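Local coordinates for glycoside hydrolase family 31 (Trueperella pyogenes, PDB 5I0F), which degrades cycloalternan as a family 31 glycoside hydrolase, probably by a retaining mechanism that passes through a covalent glycosyl-enzyme intermediate, at residues V384-D396 and N426-D438. Residues are numbered along the deposited sequence; the frame is centred on the assembly and turned at random.
Sequences VILWQIPLQKTDD and NRGWWFPNALMPD. With CA (calcium ion), chain I; GLC (alpha-D-glucopyranose), chain B; BGC (beta-D-glucopyranose), chain C; GLC (alpha-D-glucopyranose), chain D.
Q392 and L435 form a single antiparallel hydrogen-bonded bridge in the (βα)8 TIM barrel, where the chain leaving barrel strand 383-388 meets the loop between helices 400-412 and 442-450. Its two bonds are evenly matched: Q392 N to L435 O and L435 N to Q392 O each measure 2.9 Å, at N-H...O angles of 155° and 153°. L435 O also receives a CA-H...O contact from L391.

Apolar packing continues from the bridge to the glycan pocket. L391 CD1 approaches F431 CB, while L391 CB meets A434 CB. K393 runs obliquely past the F431 ring, its CE 3.5 Å from CE2, and its NZ continues to the backbone oxygen of E335. I389 CG1 lies anti to the backbone N (chi1 -176°), which carries CD1 to within 3.5 Å of W430 CZ3. W387 presents its ring edge to both W430 and F431, and its NE1 donates to D467.

These aromatics line the sugar site. C5 of one glucose lies over a face of W387, and F431 CD1 and O4 of another glucose cover opposite faces of W430.

Within 426-438, N426 closes an Asx turn by accepting from G428 N, and its ND2 donates to F431 O at the start of a type II turn. At P390 the fit is close without a bond: its buried carbonyl oxygen has no polar partner and lies 3.2 Å from P437 CD.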
loop_
_atom_site.group_PDB
_atom_site.type_symbol
_atom_site.label_atom_id
_atom_site.label_comp_id
_atom_site.label_asym_id
_atom_site.label_seq_id
_atom_site.Cartn_x
_atom_site.Cartn_y
_atom_site.Cartn_z
ATOM N N VAL A 384 -10.240 19.451 8.285
ATOM C CA VAL A 384 -10.372 18.300 9.188
ATOM C C VAL A 384 -10.602 17.022 8.382
ATOM O O VAL A 384 -11.513 16.955 7.556
ATOM C CB VAL A 384 -11.526 18.519 10.209
ATOM C CG1 VAL A 384 -11.693 17.308 11.131
ATOM C CG2 VAL A 384 -11.287 19.781 11.030
ATOM N N ILE A 385 -9.749 16.019 8.605
ATOM C CA ILE A 385 -9.827 14.722 7.913
ATOM C C ILE A 385 -10.118 13.611 8.940
ATOM O O ILE A 385 -9.454 13.558 9.961
ATOM C CB ILE A 385 -8.474 14.407 7.221
ATOM C CG1 ILE A 385 -8.054 15.533 6.261
ATOM C CG2 ILE A 385 -8.488 13.050 6.529
ATOM C CD1 ILE A 385 -8.852 15.668 5.013
ATOM N N LEU A 386 -11.079 12.720 8.661
ATOM C CA LEU A 386 -11.391 11.604 9.547
ATOM C C LEU A 386 -10.976 10.267 8.956
ATOM O O LEU A 386 -11.162 10.014 7.751
ATOM C CB LEU A 386 -12.891 11.544 9.845
ATOM C CG LEU A 386 -13.529 12.786 10.470
ATOM C CD1 LEU A 386 -14.989 12.513 10.817
ATOM C CD2 LEU A 386 -12.767 13.248 11.705
ATOM N N TRP A 387 -10.496 9.390 9.832
ATOM C CA TRP A 387 -10.029 8.051 9.471
ATOM C C TRP A 387 -11.173 7.087 9.194
ATOM O O TRP A 387 -12.230 7.158 9.831
ATOM C CB TRP A 387 -9.204 7.522 10.635
ATOM C CG TRP A 387 -8.487 6.206 10.489
ATOM C CD1 TRP A 387 -7.194 6.033 10.114
ATOM C CD2 TRP A 387 -8.986 4.904 10.812
ATOM N NE1 TRP A 387 -6.861 4.701 10.174
ATOM C CE2 TRP A 387 -7.939 3.988 10.585
ATOM C CE3 TRP A 387 -10.211 4.423 11.262
ATOM C CZ2 TRP A 387 -8.081 2.605 10.780
ATOM C CZ3 TRP A 387 -10.358 3.065 11.469
ATOM C CH2 TRP A 387 -9.290 2.167 11.230
ATOM N N GLN A 388 -10.933 6.207 8.236
ATOM C CA GLN A 388 -11.846 5.147 7.811
ATOM C C GLN A 388 -11.083 3.875 7.525
ATOM O O GLN A 388 -9.857 3.912 7.293
ATOM C CB GLN A 388 -12.581 5.577 6.547
ATOM C CG GLN A 388 -13.574 6.713 6.768
ATOM C CD GLN A 388 -14.819 6.260 7.487
ATOM O OE1 GLN A 388 -15.780 5.854 6.858
ATOM N NE2 GLN A 388 -14.819 6.341 8.805
ATOM N N ILE A 389 -11.826 2.757 7.511
ATOM C CA ILE A 389 -11.321 1.438 7.154
ATOM C C ILE A 389 -12.444 0.740 6.323
ATOM O O ILE A 389 -13.637 0.908 6.659
ATOM C CB ILE A 389 -10.984 0.634 8.435
ATOM C CG1 ILE A 389 -10.355 -0.725 8.141
ATOM C CG2 ILE A 389 -12.234 0.386 9.272
ATOM C CD1 ILE A 389 -8.927 -0.638 7.740
ATOM N N PRO A 390 -12.097 -0.010 5.258
ATOM C CA PRO A 390 -13.161 -0.657 4.449
ATOM C C PRO A 390 -13.474 -2.055 4.993
ATOM O O PRO A 390 -13.308 -3.062 4.297
ATOM C CB PRO A 390 -12.540 -0.709 3.065
ATOM C CG PRO A 390 -11.076 -0.917 3.321
ATOM C CD PRO A 390 -10.765 -0.327 4.685
ATOM N N LEU A 391 -13.878 -2.078 6.257
ATOM C CA LEU A 391 -14.212 -3.282 7.010
ATOM C C LEU A 391 -15.336 -2.963 7.999
ATOM O O LEU A 391 -15.467 -1.833 8.464
ATOM C CB LEU A 391 -13.019 -3.840 7.782
ATOM C CG LEU A 391 -11.864 -4.419 6.932
ATOM C CD1 LEU A 391 -10.648 -4.720 7.793
ATOM C CD2 LEU A 391 -12.309 -5.674 6.189
ATOM N N GLN A 392 -16.127 -3.979 8.328
ATOM C CA GLN A 392 -17.223 -3.826 9.274
ATOM C C GLN A 392 -16.997 -4.896 10.324
ATOM O O GLN A 392 -17.167 -6.096 10.027
ATOM C CB GLN A 392 -18.564 -4.029 8.586
ATOM C CG GLN A 392 -19.767 -3.866 9.512
ATOM C CD GLN A 392 -20.112 -2.414 9.814
ATOM O OE1 GLN A 392 -20.277 -1.604 8.904
ATOM N NE2 GLN A 392 -20.264 -2.094 11.086
ATOM N N LYS A 393 -16.596 -4.478 11.519
ATOM C CA LYS A 393 -16.335 -5.426 12.600
ATOM C C LYS A 393 -17.566 -6.288 12.880
ATOM O O LYS A 393 -18.694 -5.838 12.721
ATOM C CB LYS A 393 -15.941 -4.724 13.890
ATOM C CG LYS A 393 -14.587 -4.037 13.904
ATOM C CD LYS A 393 -14.403 -3.305 15.229
ATOM C CE LYS A 393 -12.947 -2.913 15.469
ATOM N NZ LYS A 393 -12.714 -2.304 16.807
ATOM N N THR A 394 -17.318 -7.516 13.320
ATOM C CA THR A 394 -18.357 -8.426 13.763
ATOM C C THR A 394 -18.013 -9.071 15.126
ATOM O O THR A 394 -18.393 -10.203 15.364
ATOM C CB THR A 394 -18.560 -9.558 12.735
ATOM O OG1 THR A 394 -17.334 -10.284 12.593
ATOM C CG2 THR A 394 -18.962 -9.003 11.383
ATOM N N ASP A 395 -17.323 -8.367 16.016
ATOM C CA ASP A 395 -17.029 -8.915 17.370
ATOM C C ASP A 395 -18.365 -9.250 18.058
ATOM O O ASP A 395 -19.357 -8.523 17.915
ATOM C CB ASP A 395 -16.276 -7.936 18.304
ATOM C CG ASP A 395 -15.065 -7.221 17.657
ATOM O OD1 ASP A 395 -14.868 -7.264 16.421
ATOM O OD2 ASP A 395 -14.307 -6.577 18.429
ATOM N N ASP A 396 -18.384 -10.343 18.811
ATOM C CA ASP A 396 -19.532 -10.665 19.677
ATOM C C ASP A 396 -19.875 -9.597 20.759
ATOM O O ASP A 396 -21.013 -9.574 21.252
ATOM C CB ASP A 396 -19.345 -12.048 20.329
ATOM C CG ASP A 396 -18.011 -12.192 21.061
ATOM O OD1 ASP A 396 -17.311 -11.182 21.289
ATOM O OD2 ASP A 396 -17.643 -13.331 21.414
ATOM N N ASN A 426 -12.728 -11.470 7.002
ATOM C CA ASN A 426 -11.333 -11.089 6.793
ATOM C C ASN A 426 -10.350 -12.126 7.336
ATOM O O ASN A 426 -10.440 -12.498 8.498
ATOM C CB ASN A 426 -11.053 -9.703 7.390
ATOM C CG ASN A 426 -9.621 -9.267 7.219
ATOM O OD1 ASN A 426 -8.936 -9.676 6.277
ATOM N ND2 ASN A 426 -9.155 -8.416 8.127
ATOM N N ARG A 427 -9.440 -12.590 6.466
ATOM C CA ARG A 427 -8.440 -13.604 6.807
ATOM C C ARG A 427 -7.162 -13.050 7.421
ATOM O O ARG A 427 -6.326 -13.813 7.883
ATOM C CB ARG A 427 -8.087 -14.435 5.572
ATOM C CG ARG A 427 -9.281 -15.246 5.056
ATOM C CD ARG A 427 -8.926 -15.995 3.785
ATOM N NE ARG A 427 -10.107 -16.520 3.088
ATOM C CZ ARG A 427 -10.074 -17.195 1.940
ATOM N NH1 ARG A 427 -8.918 -17.486 1.347
ATOM N NH2 ARG A 427 -11.213 -17.610 1.390
ATOM N N GLY A 428 -7.020 -11.729 7.392
ATOM C CA GLY A 428 -5.856 -11.056 7.889
ATOM C C GLY A 428 -5.827 -10.983 9.399
ATOM O O GLY A 428 -6.749 -11.410 10.103
ATOM N N TRP A 429 -4.742 -10.391 9.875
ATOM C CA TRP A 429 -4.453 -10.298 11.300
ATOM C C TRP A 429 -5.112 -9.050 11.915
ATOM O O TRP A 429 -5.509 -9.078 13.066
ATOM C CB TRP A 429 -2.921 -10.286 11.534
ATOM C CG TRP A 429 -2.182 -9.212 10.765
ATOM C CD1 TRP A 429 -1.956 -7.926 11.167
ATOM C CD2 TRP A 429 -1.598 -9.332 9.449
ATOM N NE1 TRP A 429 -1.262 -7.230 10.179
ATOM C CE2 TRP A 429 -1.021 -8.070 9.126
ATOM C CE3 TRP A 429 -1.500 -10.381 8.519
ATOM C CZ2 TRP A 429 -0.367 -7.822 7.905
ATOM C CZ3 TRP A 429 -0.822 -10.137 7.297
ATOM C CH2 TRP A 429 -0.274 -8.862 7.008
ATOM N N TRP A 430 -5.244 -7.977 11.138
ATOM C CA TRP A 430 -5.839 -6.714 11.619
ATOM C C TRP A 430 -7.329 -6.722 11.297
ATOM O O TRP A 430 -7.699 -6.963 10.149
ATOM C CB TRP A 430 -5.149 -5.569 10.895
ATOM C CG TRP A 430 -5.334 -4.179 11.427
ATOM C CD1 TRP A 430 -5.321 -3.771 12.730
ATOM C CD2 TRP A 430 -5.469 -2.997 10.633
ATOM N NE1 TRP A 430 -5.483 -2.405 12.795
ATOM C CE2 TRP A 430 -5.575 -1.903 11.525
ATOM C CE3 TRP A 430 -5.534 -2.759 9.255
ATOM C CZ2 TRP A 430 -5.732 -0.587 11.082
ATOM C CZ3 TRP A 430 -5.677 -1.454 8.807
ATOM C CH2 TRP A 430 -5.783 -0.379 9.719
ATOM N N PHE A 431 -8.172 -6.442 12.290
ATOM C CA PHE A 431 -9.635 -6.537 12.157
ATOM C C PHE A 431 -10.004 -7.953 11.679
ATOM O O PHE A 431 -10.685 -8.110 10.668
ATOM C CB PHE A 431 -10.206 -5.482 11.186
ATOM C CG PHE A 431 -10.224 -4.067 11.723
ATOM C CD1 PHE A 431 -9.045 -3.375 11.985
ATOM C CD2 PHE A 431 -11.434 -3.394 11.894
ATOM C CE1 PHE A 431 -9.067 -2.063 12.456
ATOM C CE2 PHE A 431 -11.465 -2.078 12.356
ATOM C CZ PHE A 431 -10.280 -1.420 12.665
ATOM N N PRO A 432 -9.539 -8.983 12.410
ATOM C CA PRO A 432 -9.765 -10.363 11.972
ATOM C C PRO A 432 -11.269 -10.711 11.901
ATOM O O PRO A 432 -12.055 -10.263 12.747
ATOM C CB PRO A 432 -9.033 -11.195 13.043
ATOM C CG PRO A 432 -9.031 -10.347 14.259
ATOM C CD PRO A 432 -8.958 -8.926 13.769
ATOM N N ASN A 433 -11.665 -11.416 10.839
ATOM C CA ASN A 433 -13.059 -11.860 10.622
ATOM C C ASN A 433 -14.090 -10.763 10.346
ATOM O O ASN A 433 -15.299 -11.032 10.282
ATOM C CB ASN A 433 -13.523 -12.749 11.789
ATOM C CG ASN A 433 -12.660 -13.991 11.953
ATOM O OD1 ASN A 433 -12.201 -14.297 13.058
ATOM N ND2 ASN A 433 -12.435 -14.719 10.855
ATOM N N ALA A 434 -13.638 -9.528 10.143
ATOM C CA ALA A 434 -14.537 -8.447 9.743
ATOM C C ALA A 434 -15.138 -8.702 8.352
ATOM O O ALA A 434 -14.542 -9.407 7.525
ATOM C CB ALA A 434 -13.779 -7.124 9.747
ATOM N N LEU A 435 -16.310 -8.120 8.109
ATOM C CA LEU A 435 -16.948 -8.122 6.785
ATOM C C LEU A 435 -16.248 -7.090 5.924
ATOM O O LEU A 435 -15.669 -6.130 6.444
ATOM C CB LEU A 435 -18.410 -7.726 6.890
ATOM C CG LEU A 435 -19.284 -8.584 7.797
ATOM C CD1 LEU A 435 -20.610 -7.890 8.044
ATOM C CD2 LEU A 435 -19.492 -9.931 7.160
ATOM N N MET A 436 -16.306 -7.289 4.608
ATOM C CA MET A 436 -15.698 -6.357 3.680
ATOM C C MET A 436 -16.755 -5.845 2.700
ATOM O O MET A 436 -17.319 -6.632 1.947
ATOM C CB MET A 436 -14.535 -7.068 2.975
ATOM C CG MET A 436 -13.577 -6.165 2.242
ATOM S SD MET A 436 -12.027 -7.043 1.823
ATOM C CE MET A 436 -11.119 -5.661 1.164
ATOM N N PRO A 437 -17.040 -4.524 2.707
ATOM C CA PRO A 437 -18.043 -4.028 1.775
ATOM C C PRO A 437 -17.584 -4.189 0.337
ATOM O O PRO A 437 -16.359 -4.102 0.031
ATOM C CB PRO A 437 -18.179 -2.534 2.129
ATOM C CG PRO A 437 -16.866 -2.175 2.761
ATOM C CD PRO A 437 -16.391 -3.430 3.451
ATOM N N ASP A 438 -18.556 -4.436 -0.530
ATOM C CA ASP A 438 -18.307 -4.599 -1.957
ATOM C C ASP A 438 -18.403 -3.220 -2.578
ATOM O O ASP A 438 -19.486 -2.673 -2.714
ATOM C CB ASP A 438 -19.313 -5.573 -2.588
ATOM C CG ASP A 438 -18.920 -5.986 -3.988
ATOM O OD1 ASP A 438 -18.273 -5.173 -4.664
ATOM O OD2 ASP A 438 -19.253 -7.115 -4.435
HETATM CA CA CA I . -15.817 -12.177 23.265
HETATM C C1 GLC B . -0.781 -1.613 13.582
HETATM C C2 GLC B . -0.577 -0.372 12.710
HETATM C C3 GLC B . -1.648 -0.292 11.630
HETATM C C4 GLC B . -1.623 -1.565 10.798
HETATM C C5 GLC B . -1.871 -2.740 11.748
HETATM C C6 GLC B . -1.897 -4.085 11.040
HETATM O O2 GLC B . -0.588 0.797 13.536
HETATM O O3 GLC B . -1.401 0.852 10.797
HETATM O O4 GLC B . -2.615 -1.500 9.753
HETATM O O5 GLC B . -0.858 -2.788 12.771
HETATM O O6 GLC B . -0.591 -4.485 10.597
HETATM C C2 BGC C . -2.326 3.355 9.363
HETATM C C3 BGC C . -1.778 4.189 10.535
HETATM C C4 BGC C . -2.902 4.453 11.532
HETATM C C5 BGC C . -3.557 3.139 11.986
HETATM C C6 BGC C . -4.795 3.458 12.813
HETATM C C1 BGC C . -3.692 2.642 9.531
HETATM O O2 BGC C . -1.393 2.816 8.404
HETATM O O3 BGC C . -1.211 5.410 10.053
HETATM O O4 BGC C . -2.399 5.171 12.675
HETATM O O5 BGC C . -3.927 2.255 10.897
HETATM O O6 BGC C . -5.304 2.276 13.439
HETATM C C1 GLC D . -5.474 2.417 14.858
HETATM C C2 GLC D . -5.800 1.052 15.488
HETATM C C3 GLC D . -7.227 0.618 15.174
HETATM C C4 GLC D . -8.205 1.739 15.508
HETATM C C5 GLC D . -7.809 3.010 14.759
HETATM C C6 GLC D . -8.747 4.180 15.040
HETATM O O2 GLC D . -4.892 0.049 15.015
HETATM O O3 GLC D . -7.548 -0.573 15.907
HETATM O O4 GLC D . -9.534 1.339 15.138
HETATM O O5 GLC D . -6.486 3.382 15.158
HETATM O O6 GLC D . -8.674 4.552 16.411
HETATM O O HOH W 1 -14.558 -8.228 13.099
HETATM O O HOH W 2 -15.539 -9.889 23.700
#